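Endoglucanase (Fervidobacterium pennivorans DSM 9078, PDB 6KDD) probably hydrolyses beta-glucosidic bonds in cellulose and related glucans, as a glycoside hydrolase of family 5. Local coordinates at residues V24-A29 / V58-R63; V98-H103 / E135-E140; T171-I176 / D195-V200. All blocks are in the same frame, centred on the assembly; numbering follows the deposited sequence.

Contact 1 of 3, residues V24-A29 / V58-R63; sequences VNIGNA and VRIPIR
Asn25 turns its amide oxygen to Arg59, where OD1 accepts a 2.9 Å hydrogen bond from NH1 that is nearly straight (165°). The oxygen meets the guanidinium at its edge, close to its plane, while the amide itself stands almost upright to that plane, 87° away. Arg59 leaves the backbone with CG opposite its N (chi1 173°) and runs extended as far as NE, so its aliphatic part lies alongside the asparagine and brings CD to 3.2 Å from Asn25 OD1. Beyond the pair, the same head makes salt bridges to Glu140 through NE and to Glu260 through NH1. With a leucine in its place, both carboxylates would probably lose this positive partner and Asn25 OD1 its donor. The two segments begin in the first two parallel strands of the TIM barrel, 22-25 and 57-60, with helix 45-53 in the crossover between them. On the opposite face of the sheet, Val24 and Val58 pack against Ile50 of that helix. Just past the end of strand 22-25, Ile26 lies beside Ile60, the last residue of strand 57-60, with CG1 tight against Ile60 CD1 at 3.4 Å. A water then bridges the diverging chains, donating to Ile26 O and to Pro61 O.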
ATOM      1  N   VAL A  24      -0.612   5.607   6.765  1.00 18.01           N
ATOM      2  CA  VAL A  24      -1.683   6.042   5.892  1.00 17.23           C
ATOM      3  C   VAL A  24      -1.158   6.136   4.461  1.00 17.39           C
ATOM      4  O   VAL A  24      -0.041   6.562   4.197  1.00 16.59           O
ATOM      5  CB  VAL A  24      -2.342   7.348   6.375  1.00 15.95           C
ATOM      6  CG1 VAL A  24      -1.370   8.528   6.366  1.00 18.23           C
ATOM      7  CG2 VAL A  24      -3.628   7.676   5.621  1.00 15.66           C
ATOM      8  N   ASN A  25      -2.006   5.746   3.515  1.00 15.12           N
ATOM      9  CA  ASN A  25      -1.663   5.934   2.121  1.00 16.86           C
ATOM     10  C   ASN A  25      -1.946   7.378   1.705  1.00 16.86           C
ATOM     11  O   ASN A  25      -3.032   7.881   1.991  1.00 16.70           O
ATOM     12  CB  ASN A  25      -2.530   4.991   1.293  1.00 16.32           C
ATOM     13  CG  ASN A  25      -2.005   3.576   1.322  1.00 16.62           C
ATOM     14  OD1 ASN A  25      -1.194   3.197   0.471  1.00 14.72           O
ATOM     15  ND2 ASN A  25      -2.584   2.757   2.197  1.00 14.80           N
ATOM     16  N   ILE A  26      -1.048   7.977   0.910  1.00 17.24           N
ATOM     17  CA  ILE A  26      -1.437   9.215   0.226  1.00 18.14           C
ATOM     18  C   ILE A  26      -1.914   8.841  -1.166  1.00 18.40           C
ATOM     19  O   ILE A  26      -1.087   8.766  -2.068  1.00 16.95           O
ATOM     20  CB  ILE A  26      -0.243  10.189   0.093  1.00 19.47           C
ATOM     21  CG1 ILE A  26       0.606  10.269   1.366  1.00 21.64           C
ATOM     22  CG2 ILE A  26      -0.700  11.553  -0.454  1.00 20.49           C
ATOM     23  CD1 ILE A  26      -0.177  10.568   2.591  1.00 22.55           C
ATOM     24  N   GLY A  27      -3.219   8.579  -1.313  1.00 15.96           N
ATOM     25  CA  GLY A  27      -3.747   8.048  -2.558  1.00 16.90           C
ATOM     26  C   GLY A  27      -4.408   9.138  -3.413  1.00 20.43           C
ATOM     27  O   GLY A  27      -4.599  10.302  -2.959  1.00 19.04           O
ATOM     28  N   ASN A  28      -4.754   8.740  -4.662  1.00 18.38           N
ATOM     29  CA  ASN A  28      -5.363   9.646  -5.640  1.00 19.05           C
ATOM     30  C   ASN A  28      -4.407  10.762  -6.045  1.00 18.08           C
ATOM     31  O   ASN A  28      -4.850  11.840  -6.462  1.00 17.88           O
ATOM     32  CB  ASN A  28      -6.712  10.219  -5.166  1.00 19.21           C
ATOM     33  CG  ASN A  28      -7.818   9.192  -5.283  1.00 25.71           C
ATOM     34  OD1 ASN A  28      -7.697   8.081  -4.763  1.00 27.38           O
ATOM     35  ND2 ASN A  28      -8.916   9.551  -5.924  1.00 24.25           N
ATOM     36  N   ALA A  29      -3.096  10.481  -5.955  1.00 16.87           N
ATOM     37  CA  ALA A  29      -2.083  11.506  -6.139  1.00 15.24           C
ATOM     38  C   ALA A  29      -1.104  11.030  -7.221  1.00 17.75           C
ATOM     39  O   ALA A  29      -1.412  11.154  -8.425  1.00 21.06           O
ATOM     40  CB  ALA A  29      -1.439  11.811  -4.784  1.00 16.22           C
ATOM     41  N   VAL A  58       3.993   6.663   6.081  1.00 19.87           N
ATOM     42  CA  VAL A  58       3.156   6.950   4.918  1.00 17.76           C
ATOM     43  C   VAL A  58       3.537   6.014   3.785  1.00 18.82           C
ATOM     44  O   VAL A  58       4.707   5.654   3.585  1.00 20.07           O
ATOM     45  CB  VAL A  58       3.336   8.414   4.450  1.00 18.62           C
ATOM     46  CG1 VAL A  58       2.598   9.425   5.341  1.00 17.28           C
ATOM     47  CG2 VAL A  58       4.803   8.785   4.215  1.00 16.84           C
ATOM     48  N   ARG A  59       2.522   5.637   3.011  1.00 18.21           N
ATOM     49  CA  ARG A  59       2.767   4.808   1.846  1.00 16.74           C
ATOM     50  C   ARG A  59       2.373   5.647   0.635  1.00 15.88           C
ATOM     51  O   ARG A  59       1.334   6.326   0.632  1.00 16.23           O
ATOM     52  CB  ARG A  59       1.911   3.530   1.882  1.00 17.35           C
ATOM     53  CG  ARG A  59       2.025   2.710   0.593  1.00 17.38           C
ATOM     54  CD  ARG A  59       1.389   1.334   0.775  1.00 18.95           C
ATOM     55  NE  ARG A  59       1.426   0.456  -0.414  1.00 18.02           N
ATOM     56  CZ  ARG A  59       0.440   0.222  -1.283  1.00 19.96           C
ATOM     57  NH1 ARG A  59      -0.695   0.896  -1.212  1.00 18.96           N
ATOM     58  NH2 ARG A  59       0.602  -0.694  -2.252  1.00 18.36           N
ATOM     59  N   ILE A  60       3.259   5.674  -0.356  1.00 14.94           N
ATOM     60  CA  ILE A  60       3.126   6.609  -1.469  1.00 15.10           C
ATOM     61  C   ILE A  60       2.999   5.803  -2.752  1.00 16.53           C
ATOM     62  O   ILE A  60       3.997   5.369  -3.317  1.00 17.37           O
ATOM     63  CB  ILE A  60       4.321   7.578  -1.575  1.00 18.41           C
ATOM     64  CG1 ILE A  60       4.665   8.260  -0.238  1.00 21.58           C
ATOM     65  CG2 ILE A  60       4.082   8.630  -2.695  1.00 21.48           C
ATOM     66  CD1 ILE A  60       3.608   9.246   0.175  1.00 23.14           C
ATOM     67  N   PRO A  61       1.773   5.581  -3.245  1.00 16.04           N
ATOM     68  CA  PRO A  61       1.582   4.970  -4.558  1.00 16.20           C
ATOM     69  C   PRO A  61       2.109   5.841  -5.683  1.00 15.22           C
ATOM     70  O   PRO A  61       1.845   7.059  -5.733  1.00 16.55           O
ATOM     71  CB  PRO A  61       0.057   4.925  -4.709  1.00 16.92           C
ATOM     72  CG  PRO A  61      -0.438   4.902  -3.236  1.00 17.80           C
ATOM     73  CD  PRO A  61       0.526   5.832  -2.521  1.00 16.20           C
ATOM     74  N   ILE A  62       2.813   5.202  -6.641  1.00 14.82           N
ATOM     75  CA  ILE A  62       3.464   5.978  -7.687  1.00 15.35           C
ATOM     76  C   ILE A  62       3.411   5.168  -8.993  1.00 17.17           C
ATOM     77  O   ILE A  62       3.949   4.055  -9.047  1.00 16.22           O
ATOM     78  CB  ILE A  62       4.947   6.229  -7.314  1.00 17.24           C
ATOM     79  CG1 ILE A  62       5.140   7.065  -6.041  1.00 17.50           C
ATOM     80  CG2 ILE A  62       5.693   6.905  -8.462  1.00 16.55           C
ATOM     81  CD1 ILE A  62       6.623   7.084  -5.653  1.00 17.63           C
ATOM     82  N   ARG A  63       2.896   5.838 -10.020  1.00 17.59           N
ATOM     83  CA  ARG A  63       2.738   5.281 -11.367  1.00 20.71           C
ATOM     84  C   ARG A  63       3.960   5.670 -12.207  1.00 19.12           C
ATOM     85  O   ARG A  63       3.878   6.497 -13.114  1.00 22.35           O
ATOM     86  CB  ARG A  63       1.455   5.797 -12.016  1.00 18.32           C
ATOM     87  CG  ARG A  63       1.098   4.987 -13.263  1.00 20.05           C
ATOM     88  CD  ARG A  63       0.039   5.690 -14.047  1.00 21.09           C
ATOM     89  NE  ARG A  63      -1.252   5.579 -13.363  1.00 23.50           N
ATOM     90  CZ  ARG A  63      -2.417   5.344 -13.958  1.00 25.77           C
ATOM     91  NH1 ARG A  63      -2.451   5.135 -15.266  1.00 24.43           N
ATOM     92  NH2 ARG A  63      -3.536   5.326 -13.245  1.00 23.38           N
TER
HETATM   93  O   HOH W   1       0.717   9.043  -4.361  1.00 21.36           O

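Contact 2 of 3, residues V98-H103 / E135-E140; sequences VIINTH and ENLFFE
The carbonyl oxygen of Val98 is gripped from strand 137-140 by the amide of Phe138, 2.7 Å from N to O, and by a CA-H...O contact from Leu137 CA. The Leu137 methyl CD1 also touches this oxygen and lies 3.9 Å from Val98 CB. Further along, Ile100 N donates to Phe138 O and Glu140 N to Ile100 O, the latter bond more bent (133°).

Side chains then alternate between the two faces of the sheet. On one, Ile100 swings CG1 into the position between its own N and carbonyl carbon (chi1 56°), which lays it side by side with Phe139, CG1 3.9 Å from the ring atom CD1. The ring of Phe139 goes on to meet Trp123 of helix 112-129.

On the other face, Ile99 CG1 rests on Phe138 CB at 4.1 Å, and the phenylalanine ring runs on to Tyr16 and Ile19 of helix 13-20. Toward the C-terminal ends of the strands, Glu140 lies beside Asn101, its carboxylate turned 61° from the amide. OE1 touches Asn101 CB at 3.5 Å without bonding to the amide; OE1 is paired with Arg59, and Asn101 OD1 accepts from the backbone N of Ile62.

Ile99, Phe138, Asn101 and Glu140 thus face the barrel interior while Ile100 and Phe139 pack against the helical jacket, the division expected of the third and fourth strands of a TIM barrel such as that of family 5 cellulases.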
ATOM      1  N   VAL A  98       8.726   5.828   5.267  1.00 18.93           N
ATOM      2  CA  VAL A  98       8.170   6.069   3.935  1.00 20.66           C
ATOM      3  C   VAL A  98       8.265   4.792   3.109  1.00 20.22           C
ATOM      4  O   VAL A  98       9.331   4.191   2.996  1.00 21.39           O
ATOM      5  CB  VAL A  98       8.848   7.226   3.176  1.00 21.54           C
ATOM      6  CG1 VAL A  98       8.152   7.454   1.831  1.00 22.44           C
ATOM      7  CG2 VAL A  98       8.881   8.502   3.964  1.00 21.15           C
ATOM      8  N   ILE A  99       7.155   4.424   2.482  1.00 18.64           N
ATOM      9  CA  ILE A  99       7.136   3.318   1.553  1.00 19.53           C
ATOM     10  C   ILE A  99       6.777   3.884   0.184  1.00 20.21           C
ATOM     11  O   ILE A  99       5.726   4.534   0.024  1.00 17.55           O
ATOM     12  CB  ILE A  99       6.103   2.255   1.966  1.00 20.67           C
ATOM     13  CG1 ILE A  99       6.453   1.654   3.322  1.00 22.66           C
ATOM     14  CG2 ILE A  99       6.016   1.217   0.834  1.00 19.72           C
ATOM     15  CD1 ILE A  99       5.270   1.163   4.145  1.00 27.56           C
ATOM     16  N   ILE A 100       7.660   3.621  -0.785  1.00 19.52           N
ATOM     17  CA  ILE A 100       7.371   3.954  -2.174  1.00 17.74           C
ATOM     18  C   ILE A 100       7.206   2.650  -2.960  1.00 20.48           C
ATOM     19  O   ILE A 100       7.938   1.670  -2.755  1.00 19.55           O
ATOM     20  CB  ILE A 100       8.458   4.858  -2.799  1.00 20.11           C
ATOM     21  CG1 ILE A 100       9.861   4.239  -2.700  1.00 18.15           C
ATOM     22  CG2 ILE A 100       8.424   6.251  -2.165  1.00 20.57           C
ATOM     23  CD1 ILE A 100      10.880   4.941  -3.602  1.00 21.12           C
ATOM     24  N   ASN A 101       6.259   2.673  -3.896  1.00 19.86           N
ATOM     25  CA  ASN A 101       6.009   1.483  -4.687  1.00 20.96           C
ATOM     26  C   ASN A 101       6.043   1.821  -6.179  1.00 21.54           C
ATOM     27  O   ASN A 101       6.346   2.952  -6.586  1.00 18.10           O
ATOM     28  CB  ASN A 101       4.684   0.824  -4.277  1.00 20.01           C
ATOM     29  CG  ASN A 101       3.478   1.589  -4.779  1.00 17.69           C
ATOM     30  OD1 ASN A 101       3.578   2.440  -5.669  1.00 18.46           O
ATOM     31  ND2 ASN A 101       2.321   1.278  -4.208  1.00 16.59           N
ATOM     32  N   THR A 102       5.686   0.807  -6.991  1.00 21.54           N
ATOM     33  CA  THR A 102       5.176   1.031  -8.328  1.00 21.94           C
ATOM     34  C   THR A 102       3.702   0.589  -8.315  1.00 19.58           C
ATOM     35  O   THR A 102       3.364  -0.403  -7.681  1.00 19.26           O
ATOM     36  CB  THR A 102       6.013   0.267  -9.378  1.00 25.89           C
ATOM     37  OG1 THR A 102       7.329   0.822  -9.331  1.00 26.19           O
ATOM     38  CG2 THR A 102       5.460   0.371 -10.786  1.00 26.91           C
ATOM     39  N   HIS A 103       2.842   1.333  -9.010  1.00 19.57           N
ATOM     40  CA  HIS A 103       1.403   1.183  -8.870  1.00 21.27           C
ATOM     41  C   HIS A 103       0.742   1.489 -10.209  1.00 20.30           C
ATOM     42  O   HIS A 103       1.155   2.419 -10.904  1.00 18.52           O
ATOM     43  CB  HIS A 103       0.973   2.257  -7.837  1.00 19.35           C
ATOM     44  CG  HIS A 103      -0.225   1.982  -6.985  1.00 17.53           C
ATOM     45  ND1 HIS A 103      -1.532   2.065  -7.475  1.00 22.77           N
ATOM     46  CD2 HIS A 103      -0.340   1.791  -5.657  1.00 15.57           C
ATOM     47  CE1 HIS A 103      -2.395   1.921  -6.476  1.00 18.00           C
ATOM     48  NE2 HIS A 103      -1.689   1.735  -5.360  1.00 20.33           N
ATOM     49  N   GLU A 135      17.451   4.154   6.375  1.00 25.69           N
ATOM     50  CA  GLU A 135      16.828   2.835   6.399  1.00 26.91           C
ATOM     51  C   GLU A 135      15.293   2.905   6.523  1.00 26.70           C
ATOM     52  O   GLU A 135      14.593   1.903   6.341  1.00 26.80           O
ATOM     53  CB  GLU A 135      17.426   1.968   7.521  1.00 27.68           C
ATOM     54  CG  GLU A 135      17.112   2.416   8.935  1.00 34.05           C
ATOM     55  CD  GLU A 135      17.642   1.427   9.977  1.00 42.49           C
ATOM     56  OE1 GLU A 135      17.271   1.550  11.165  1.00 47.39           O
ATOM     57  OE2 GLU A 135      18.416   0.505   9.591  1.00 44.73           O
ATOM     58  N   ASN A 136      14.752   4.059   6.890  1.00 24.35           N
ATOM     59  CA  ASN A 136      13.307   4.158   7.073  1.00 23.99           C
ATOM     60  C   ASN A 136      12.581   4.558   5.773  1.00 22.52           C
ATOM     61  O   ASN A 136      11.416   4.977   5.840  1.00 20.88           O
ATOM     62  CB  ASN A 136      12.958   5.050   8.276  1.00 22.19           C
ATOM     63  CG  ASN A 136      13.518   6.454   8.157  1.00 25.94           C
ATOM     64  OD1 ASN A 136      14.514   6.669   7.489  1.00 27.19           O
ATOM     65  ND2 ASN A 136      12.848   7.411   8.763  1.00 29.52           N
ATOM     66  N   LEU A 137      13.273   4.487   4.625  1.00 19.65           N
ATOM     67  CA  LEU A 137      12.642   4.491   3.308  1.00 21.93           C
ATOM     68  C   LEU A 137      12.633   3.037   2.837  1.00 22.29           C
ATOM     69  O   LEU A 137      13.709   2.408   2.722  1.00 22.66           O
ATOM     70  CB  LEU A 137      13.453   5.357   2.322  1.00 19.72           C
ATOM     71  CG  LEU A 137      12.993   5.223   0.859  1.00 18.01           C
ATOM     72  CD1 LEU A 137      11.552   5.736   0.733  1.00 16.55           C
ATOM     73  CD2 LEU A 137      13.964   5.916  -0.116  1.00 20.01           C
ATOM     74  N   PHE A 138      11.434   2.482   2.672  1.00 20.55           N
ATOM     75  CA  PHE A 138      11.272   1.125   2.170  1.00 20.78           C
ATOM     76  C   PHE A 138      10.765   1.152   0.734  1.00 22.22           C
ATOM     77  O   PHE A 138      10.121   2.125   0.302  1.00 20.73           O
ATOM     78  CB  PHE A 138      10.269   0.322   3.013  1.00 20.40           C
ATOM     79  CG  PHE A 138      10.522   0.146   4.487  1.00 22.29           C
ATOM     80  CD1 PHE A 138      11.714   0.556   5.105  1.00 24.00           C
ATOM     81  CD2 PHE A 138       9.541  -0.447   5.278  1.00 24.26           C
ATOM     82  CE1 PHE A 138      11.891   0.415   6.478  1.00 23.91           C
ATOM     83  CE2 PHE A 138       9.736  -0.614   6.642  1.00 23.23           C
ATOM     84  CZ  PHE A 138      10.924  -0.207   7.233  1.00 22.85           C
ATOM     85  N   PHE A 139      11.079   0.072  -0.008  1.00 21.12           N
ATOM     86  CA  PHE A 139      10.643  -0.083  -1.390  1.00 21.96           C
ATOM     87  C   PHE A 139       9.543  -1.157  -1.455  1.00 25.66           C
ATOM     88  O   PHE A 139       9.539  -2.088  -0.649  1.00 26.51           O
ATOM     89  CB  PHE A 139      11.771  -0.566  -2.300  1.00 21.33           C
ATOM     90  CG  PHE A 139      12.928   0.376  -2.476  1.00 24.84           C
ATOM     91  CD1 PHE A 139      12.818   1.743  -2.188  1.00 21.01           C
ATOM     92  CD2 PHE A 139      14.145  -0.118  -2.912  1.00 23.78           C
ATOM     93  CE1 PHE A 139      13.898   2.610  -2.338  1.00 23.19           C
ATOM     94  CE2 PHE A 139      15.222   0.754  -3.059  1.00 28.13           C
ATOM     95  CZ  PHE A 139      15.100   2.111  -2.783  1.00 23.77           C
ATOM     96  N   GLU A 140       8.586  -0.994  -2.388  1.00 22.03           N
ATOM     97  CA  GLU A 140       7.538  -2.000  -2.521  1.00 22.12           C
ATOM     98  C   GLU A 140       7.428  -2.300  -4.012  1.00 21.46           C
ATOM     99  O   GLU A 140       7.116  -1.433  -4.819  1.00 21.06           O
ATOM    100  CB  GLU A 140       6.224  -1.516  -1.884  1.00 22.80           C
ATOM    101  CG  GLU A 140       5.045  -2.452  -2.198  1.00 22.48           C
ATOM    102  CD  GLU A 140       3.709  -1.906  -1.701  1.00 24.40           C
ATOM    103  OE1 GLU A 140       3.657  -0.709  -1.316  1.00 25.31           O
ATOM    104  OE2 GLU A 140       2.712  -2.687  -1.679  1.00 26.52           O
TER

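Contact 3 of 3, residues T171-I176 / D195-V200; sequences TRIVII and DKRIIV
Arg197 wraps its side chain round the carbonyl oxygen of Thr171. CB stands 3.8 Å from Thr171 O, CG lies 3.4 Å from it, and the bend at chi2 (-76°) then keeps CD close to the same oxygen. CD is nearer still, and its other neighbour is Ile173 CD1 at 3.6 Å, where the two side chains cross at about a right angle. NE remains 3.6 Å from Thr171 O, which lies at the guanidinium's edge without a hydrogen bond. At the tip, NH1 folds back to Lys196 O, 3.2 Å away, approaching from above the carbonyl plane. The backbone N of Arg197 is taken by Asp195 OD1 at 2.8 Å, an Asx turn that leads into the strand.

Beyond the turn, parallel pairing begins at Val174 N to Arg197 O, and Ile176 N to Ile199 O closes to 2.7 Å. Ile173 CG2 packs obliquely on Ile199 CD1, 3.6 Å apart.

These two isoleucines meet helix 13-20, through Tyr16 for Ile173 and Ile20 for Ile199, whereas Val174 and Ile176 face helix 151-168. Strand 137-140 flanks the 171-176 side, and strand 256-261 pairs with Val200 on the other.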
ATOM      1  N   THR A 171      20.431  -4.235   1.841  1.00 28.70           N
ATOM      2  CA  THR A 171      19.774  -4.490   3.112  1.00 31.73           C
ATOM      3  C   THR A 171      18.454  -3.730   3.302  1.00 29.17           C
ATOM      4  O   THR A 171      17.868  -3.810   4.380  1.00 30.70           O
ATOM      5  CB  THR A 171      20.658  -4.119   4.317  1.00 37.89           C
ATOM      6  OG1 THR A 171      20.953  -2.720   4.266  1.00 35.92           O
ATOM      7  CG2 THR A 171      21.922  -4.954   4.424  1.00 41.83           C
ATOM      8  N   ARG A 172      18.022  -2.951   2.310  1.00 27.81           N
ATOM      9  CA  ARG A 172      16.828  -2.126   2.512  1.00 27.64           C
ATOM     10  C   ARG A 172      15.594  -3.031   2.499  1.00 28.86           C
ATOM     11  O   ARG A 172      15.543  -3.983   1.732  1.00 27.76           O
ATOM     12  CB  ARG A 172      16.745  -1.084   1.398  1.00 27.92           C
ATOM     13  CG  ARG A 172      15.620  -0.073   1.602  1.00 28.32           C
ATOM     14  CD  ARG A 172      15.551   0.934   0.475  1.00 29.24           C
ATOM     15  NE  ARG A 172      16.804   1.672   0.366  1.00 29.53           N
ATOM     16  CZ  ARG A 172      17.226   2.619   1.207  1.00 26.08           C
ATOM     17  NH1 ARG A 172      16.509   2.974   2.258  1.00 22.03           N
ATOM     18  NH2 ARG A 172      18.408   3.181   1.007  1.00 25.05           N
ATOM     19  N   ILE A 173      14.654  -2.790   3.425  1.00 28.56           N
ATOM     20  CA  ILE A 173      13.394  -3.529   3.437  1.00 26.60           C
ATOM     21  C   ILE A 173      12.699  -3.397   2.084  1.00 28.14           C
ATOM     22  O   ILE A 173      12.622  -2.300   1.511  1.00 28.62           O
ATOM     23  CB  ILE A 173      12.493  -3.007   4.575  1.00 27.90           C
ATOM     24  CG1 ILE A 173      13.115  -3.343   5.932  1.00 26.53           C
ATOM     25  CG2 ILE A 173      11.063  -3.517   4.442  1.00 25.33           C
ATOM     26  CD1 ILE A 173      13.224  -4.845   6.161  1.00 26.95           C
ATOM     27  N   VAL A 174      12.171  -4.530   1.598  1.00 25.48           N
ATOM     28  CA  VAL A 174      11.401  -4.568   0.365  1.00 24.87           C
ATOM     29  C   VAL A 174      10.078  -5.272   0.680  1.00 27.80           C
ATOM     30  O   VAL A 174      10.046  -6.281   1.397  1.00 25.37           O
ATOM     31  CB  VAL A 174      12.186  -5.232  -0.784  1.00 24.49           C
ATOM     32  CG1 VAL A 174      11.370  -5.310  -2.066  1.00 26.10           C
ATOM     33  CG2 VAL A 174      13.461  -4.456  -1.059  1.00 28.39           C
ATOM     34  N   ILE A 175       8.982  -4.653   0.233  1.00 29.52           N
ATOM     35  CA  ILE A 175       7.666  -5.183   0.574  1.00 27.00           C
ATOM     36  C   ILE A 175       7.198  -6.012  -0.617  1.00 25.19           C
ATOM     37  O   ILE A 175       7.249  -5.548  -1.746  1.00 23.71           O
ATOM     38  CB  ILE A 175       6.702  -4.034   0.952  1.00 22.19           C
ATOM     39  CG1 ILE A 175       7.141  -3.431   2.293  1.00 25.66           C
ATOM     40  CG2 ILE A 175       5.281  -4.553   1.066  1.00 23.90           C
ATOM     41  CD1 ILE A 175       6.613  -2.051   2.529  1.00 25.03           C
ATOM     42  N   ILE A 176       6.767  -7.256  -0.357  1.00 26.32           N
ATOM     43  CA  ILE A 176       6.287  -8.118  -1.436  1.00 26.86           C
ATOM     44  C   ILE A 176       4.793  -8.329  -1.214  1.00 25.20           C
ATOM     45  O   ILE A 176       4.385  -8.870  -0.171  1.00 25.80           O
ATOM     46  CB  ILE A 176       6.984  -9.508  -1.395  1.00 27.51           C
ATOM     47  CG1 ILE A 176       8.512  -9.363  -1.279  1.00 27.90           C
ATOM     48  CG2 ILE A 176       6.568 -10.333  -2.608  1.00 25.76           C
ATOM     49  CD1 ILE A 176       9.126  -8.617  -2.476  1.00 29.18           C
ATOM     50  N   ASP A 195      15.392 -14.176   1.940  1.00 46.62           N
ATOM     51  CA  ASP A 195      15.840 -12.806   2.122  1.00 38.97           C
ATOM     52  C   ASP A 195      15.363 -12.371   3.501  1.00 37.74           C
ATOM     53  O   ASP A 195      14.194 -12.532   3.845  1.00 37.70           O
ATOM     54  CB  ASP A 195      15.461 -11.951   0.898  1.00 41.61           C
ATOM     55  CG  ASP A 195      15.922 -10.493   0.908  1.00 36.39           C
ATOM     56  OD1 ASP A 195      15.721  -9.815   1.943  1.00 39.92           O
ATOM     57  OD2 ASP A 195      16.514 -10.061  -0.101  1.00 37.24           O
ATOM     58  N   LYS A 196      16.269 -11.844   4.317  1.00 37.77           N
ATOM     59  CA  LYS A 196      15.867 -11.522   5.674  1.00 42.41           C
ATOM     60  C   LYS A 196      15.385 -10.072   5.767  1.00 36.49           C
ATOM     61  O   LYS A 196      15.211  -9.550   6.866  1.00 39.93           O
ATOM     62  CB  LYS A 196      16.982 -11.884   6.663  1.00 47.98           C
ATOM     63  CG  LYS A 196      17.507 -13.309   6.524  1.00 53.00           C
ATOM     64  CD  LYS A 196      16.420 -14.370   6.634  1.00 59.06           C
ATOM     65  CE  LYS A 196      16.814 -15.716   6.053  1.00 67.64           C
ATOM     66  NZ  LYS A 196      18.121 -16.192   6.571  1.00 67.86           N
ATOM     67  N   ARG A 197      15.205  -9.415   4.620  1.00 35.11           N
ATOM     68  CA  ARG A 197      14.821  -8.009   4.655  1.00 35.62           C
ATOM     69  C   ARG A 197      13.609  -7.782   3.760  1.00 33.92           C
ATOM     70  O   ARG A 197      13.570  -6.808   3.003  1.00 27.91           O
ATOM     71  CB  ARG A 197      15.985  -7.111   4.240  1.00 34.11           C
ATOM     72  CG  ARG A 197      17.055  -6.981   5.315  1.00 38.33           C
ATOM     73  CD  ARG A 197      16.601  -6.047   6.412  1.00 42.29           C
ATOM     74  NE  ARG A 197      17.697  -5.848   7.334  1.00 51.14           N
ATOM     75  CZ  ARG A 197      17.965  -6.659   8.348  1.00 63.43           C
ATOM     76  NH1 ARG A 197      17.200  -7.715   8.585  1.00 68.54           N
ATOM     77  NH2 ARG A 197      18.997  -6.404   9.131  1.00 71.84           N
ATOM     78  N   ILE A 198      12.634  -8.691   3.876  1.00 35.91           N
ATOM     79  CA  ILE A 198      11.377  -8.541   3.157  1.00 35.00           C
ATOM     80  C   ILE A 198      10.222  -8.538   4.156  1.00 32.30           C
ATOM     81  O   ILE A 198      10.300  -9.086   5.271  1.00 30.25           O
ATOM     82  CB  ILE A 198      11.158  -9.550   2.003  1.00 35.87           C
ATOM     83  CG1 ILE A 198      11.200 -11.003   2.481  1.00 38.75           C
ATOM     84  CG2 ILE A 198      12.077  -9.301   0.810  1.00 36.55           C
ATOM     85  CD1 ILE A 198      10.687 -12.006   1.456  1.00 39.16           C
ATOM     86  N   ILE A 199       9.135  -7.876   3.722  1.00 30.58           N
ATOM     87  CA  ILE A 199       7.883  -7.842   4.455  1.00 29.05           C
ATOM     88  C   ILE A 199       6.791  -8.183   3.445  1.00 27.35           C
ATOM     89  O   ILE A 199       6.795  -7.724   2.314  1.00 28.30           O
ATOM     90  CB  ILE A 199       7.654  -6.498   5.199  1.00 31.29           C
ATOM     91  CG1 ILE A 199       8.710  -6.272   6.287  1.00 32.12           C
ATOM     92  CG2 ILE A 199       6.250  -6.404   5.797  1.00 25.22           C
ATOM     93  CD1 ILE A 199       8.742  -4.869   6.872  1.00 29.68           C
ATOM     94  N   VAL A 200       5.895  -9.082   3.840  1.00 27.37           N
ATOM     95  CA  VAL A 200       4.845  -9.497   2.921  1.00 26.63           C
ATOM     96  C   VAL A 200       3.634  -8.602   3.195  1.00 23.73           C
ATOM     97  O   VAL A 200       3.334  -8.295   4.351  1.00 22.92           O
ATOM     98  CB  VAL A 200       4.511 -10.989   3.126  1.00 26.62           C
ATOM     99  CG1 VAL A 200       3.282 -11.387   2.335  1.00 25.85           C
ATOM    100  CG2 VAL A 200       5.707 -11.840   2.686  1.00 30.72           C
TER

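In the fold
The three contacts pair strands one and two, three and four, and five and six of the same closed barrel, and the seams between them join up: Ile60 N meets Ile99 O, and Phe139 O meets Ile175 N. All are largely buried, but the centre of contact 1 lies about 7 Å from the centre of the chain and that of contact 3 about 14 Å, with exposed Thr171 at its margin. Chemistry follows place. Contacts 1 and 2 share a charged cluster inside the barrel, linked by Arg59 and Glu140, while contact 3 is mainly aliphatic, its Arg197 lying at the strands' N-terminal end. Contact 2 touches both others; contacts 1 and 3 do not meet.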